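Local coordinates for multiple antibiotic resistance protein MarR (Escherichia coli, PDB 1JGS), which represses the marRAB operon, which controls antibiotic resistance and oxidative stress genes, by binding the marO operator, at residues C48-E53 with G89-L94. Numbering follows the deposited sequence.
Sequences CITPVE and GVLVKL. With SAL (2-hydroxybenzoic acid), chain B.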
# COMPACT_ATOMS: atom_id res chain seq x y z
N CYS A 48 -5.41 -20.57 -6.53
CA CYS A 48 -6.79 -20.59 -6.09
C CYS A 48 -6.81 -20.01 -4.67
O CYS A 48 -6.01 -20.41 -3.83
CB CYS A 48 -7.34 -22.02 -6.03
SG CYS A 48 -7.69 -22.77 -7.62
N ILE A 49 -7.72 -19.09 -4.40
CA ILE A 49 -7.79 -18.50 -3.07
C ILE A 49 -9.21 -18.11 -2.72
O ILE A 49 -10.01 -17.77 -3.61
CB ILE A 49 -6.89 -17.25 -2.97
CG1 ILE A 49 -6.96 -16.68 -1.54
CG2 ILE A 49 -7.33 -16.22 -4.00
CD1 ILE A 49 -6.01 -15.54 -1.30
N THR A 50 -9.53 -18.16 -1.43
CA THR A 50 -10.86 -17.79 -0.98
C THR A 50 -11.00 -16.27 -0.97
O THR A 50 -10.01 -15.54 -0.82
CB THR A 50 -11.14 -18.32 0.44
OG1 THR A 50 -10.23 -17.72 1.36
CG2 THR A 50 -10.97 -19.83 0.47
N PRO A 51 -12.22 -15.76 -1.15
CA PRO A 51 -12.35 -14.30 -1.14
C PRO A 51 -11.87 -13.70 0.18
O PRO A 51 -11.17 -12.68 0.20
CB PRO A 51 -13.83 -14.09 -1.40
CG PRO A 51 -14.16 -15.24 -2.31
CD PRO A 51 -13.46 -16.39 -1.63
N VAL A 52 -12.22 -14.35 1.29
CA VAL A 52 -11.81 -13.86 2.60
C VAL A 52 -10.29 -13.87 2.76
O VAL A 52 -9.71 -12.91 3.28
CB VAL A 52 -12.44 -14.68 3.72
CG1 VAL A 52 -11.99 -14.12 5.06
CG2 VAL A 52 -13.96 -14.64 3.60
N GLU A 53 -9.64 -14.95 2.33
CA GLU A 53 -8.18 -15.03 2.41
C GLU A 53 -7.62 -13.91 1.53
O GLU A 53 -6.66 -13.22 1.89
CB GLU A 53 -7.69 -16.39 1.90
CG GLU A 53 -6.18 -16.59 1.97
CD GLU A 53 -5.70 -16.93 3.37
OE1 GLU A 53 -5.89 -16.10 4.29
OE2 GLU A 53 -5.12 -18.02 3.55
N GLY A 89 -18.26 -22.63 1.06
CA GLY A 89 -17.52 -21.55 0.43
C GLY A 89 -17.02 -21.82 -0.97
O GLY A 89 -17.24 -22.90 -1.54
N VAL A 90 -16.35 -20.83 -1.54
CA VAL A 90 -15.83 -20.94 -2.89
C VAL A 90 -14.43 -20.40 -2.97
O VAL A 90 -13.92 -19.78 -2.03
CB VAL A 90 -16.69 -20.16 -3.92
CG1 VAL A 90 -18.09 -20.71 -3.93
CG2 VAL A 90 -16.68 -18.68 -3.60
N LEU A 91 -13.80 -20.65 -4.11
CA LEU A 91 -12.46 -20.18 -4.36
C LEU A 91 -12.61 -19.37 -5.63
O LEU A 91 -13.60 -19.52 -6.36
CB LEU A 91 -11.49 -21.35 -4.64
CG LEU A 91 -11.14 -22.39 -3.56
CD1 LEU A 91 -10.58 -23.63 -4.23
CD2 LEU A 91 -10.13 -21.84 -2.54
N VAL A 92 -11.66 -18.49 -5.88
CA VAL A 92 -11.70 -17.72 -7.09
C VAL A 92 -10.35 -17.94 -7.72
O VAL A 92 -9.34 -17.99 -7.03
CB VAL A 92 -11.93 -16.21 -6.82
CG1 VAL A 92 -13.32 -15.99 -6.19
CG2 VAL A 92 -10.83 -15.68 -5.92
N LYS A 93 -10.35 -18.11 -9.03
CA LYS A 93 -9.12 -18.30 -9.77
C LYS A 93 -9.29 -17.52 -11.06
O LYS A 93 -10.42 -17.13 -11.41
CB LYS A 93 -8.90 -19.78 -10.07
CG LYS A 93 -9.88 -20.36 -11.08
CD LYS A 93 -9.74 -21.87 -11.15
CE LYS A 93 -9.62 -22.34 -12.58
NZ LYS A 93 -8.41 -21.77 -13.25
N LEU A 94 -8.20 -17.29 -11.76
CA LEU A 94 -8.26 -16.57 -13.01
C LEU A 94 -8.72 -17.48 -14.13
O LEU A 94 -8.45 -18.68 -14.12
CB LEU A 94 -6.88 -16.03 -13.38
CG LEU A 94 -6.19 -15.10 -12.37
CD1 LEU A 94 -5.01 -14.44 -13.10
CD2 LEU A 94 -7.17 -14.03 -11.84
C1' SAL B . -17.70 -13.83 -2.86
O1' SAL B . -18.13 -14.97 -3.38
O2' SAL B . -17.54 -12.83 -3.57
C1 SAL B . -17.41 -13.83 -1.41
C2 SAL B . -16.92 -12.63 -0.76
C3 SAL B . -16.64 -12.60 0.63
C4 SAL B . -16.81 -13.74 1.41
C5 SAL B . -17.34 -15.07 0.73
C6 SAL B . -17.61 -15.03 -0.64
O2 SAL B . -16.72 -11.47 -1.43
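I49 and V92 form a single antiparallel bridge in the winged helix-turn-helix fold of the MarR family. It joins the loop before helix 51-58 to wing strand 90-94. That strand's other edge pairs with strand 78-82, so I49 adds a one-residue third strand to the two-stranded hairpin.

Two backbone hydrogen bonds make the bridge. V92 N donates to I49 O at 2.9 Å. I49 N donates to V92 O over a longer 3.3 Å, but the N-H points almost straight at the acceptor (165°). I49 O also takes a CA-H...O contact from L91 CA. A capping bond lies within 48-53: E53 N donates to T50 OG1 at 3.0 Å, and T50 is the N-cap of helix 51-58. The T50 hydroxyl sits between its own N and carbonyl carbon (chi1 64°), which aims it at the first turn.

Apolar contacts flank the bridge on two faces. On one, L91 reaches C48 and T50 with its two methyls: CD1 meets C48 CB, and CD2 meets T50 CG2 at 3.7 Å. On the other, V92 splits its branches, CG2 against I49 CG2 and CG1 against P51 CG at 4.0 Å. I43 of helix 34-46 also packs on V92.

P51, V52 and V90 line a salicylate site, where T66 OG1 hydrogen-bonds the ligand. V52 CG2 touches ring atom C4, and V90 CG2 lies near carboxylate O1'. The P51 ring bridges strand and ligand: CD lies 3.4 Å from V90 O, while CB lies 3.5 Å from salicylate C2.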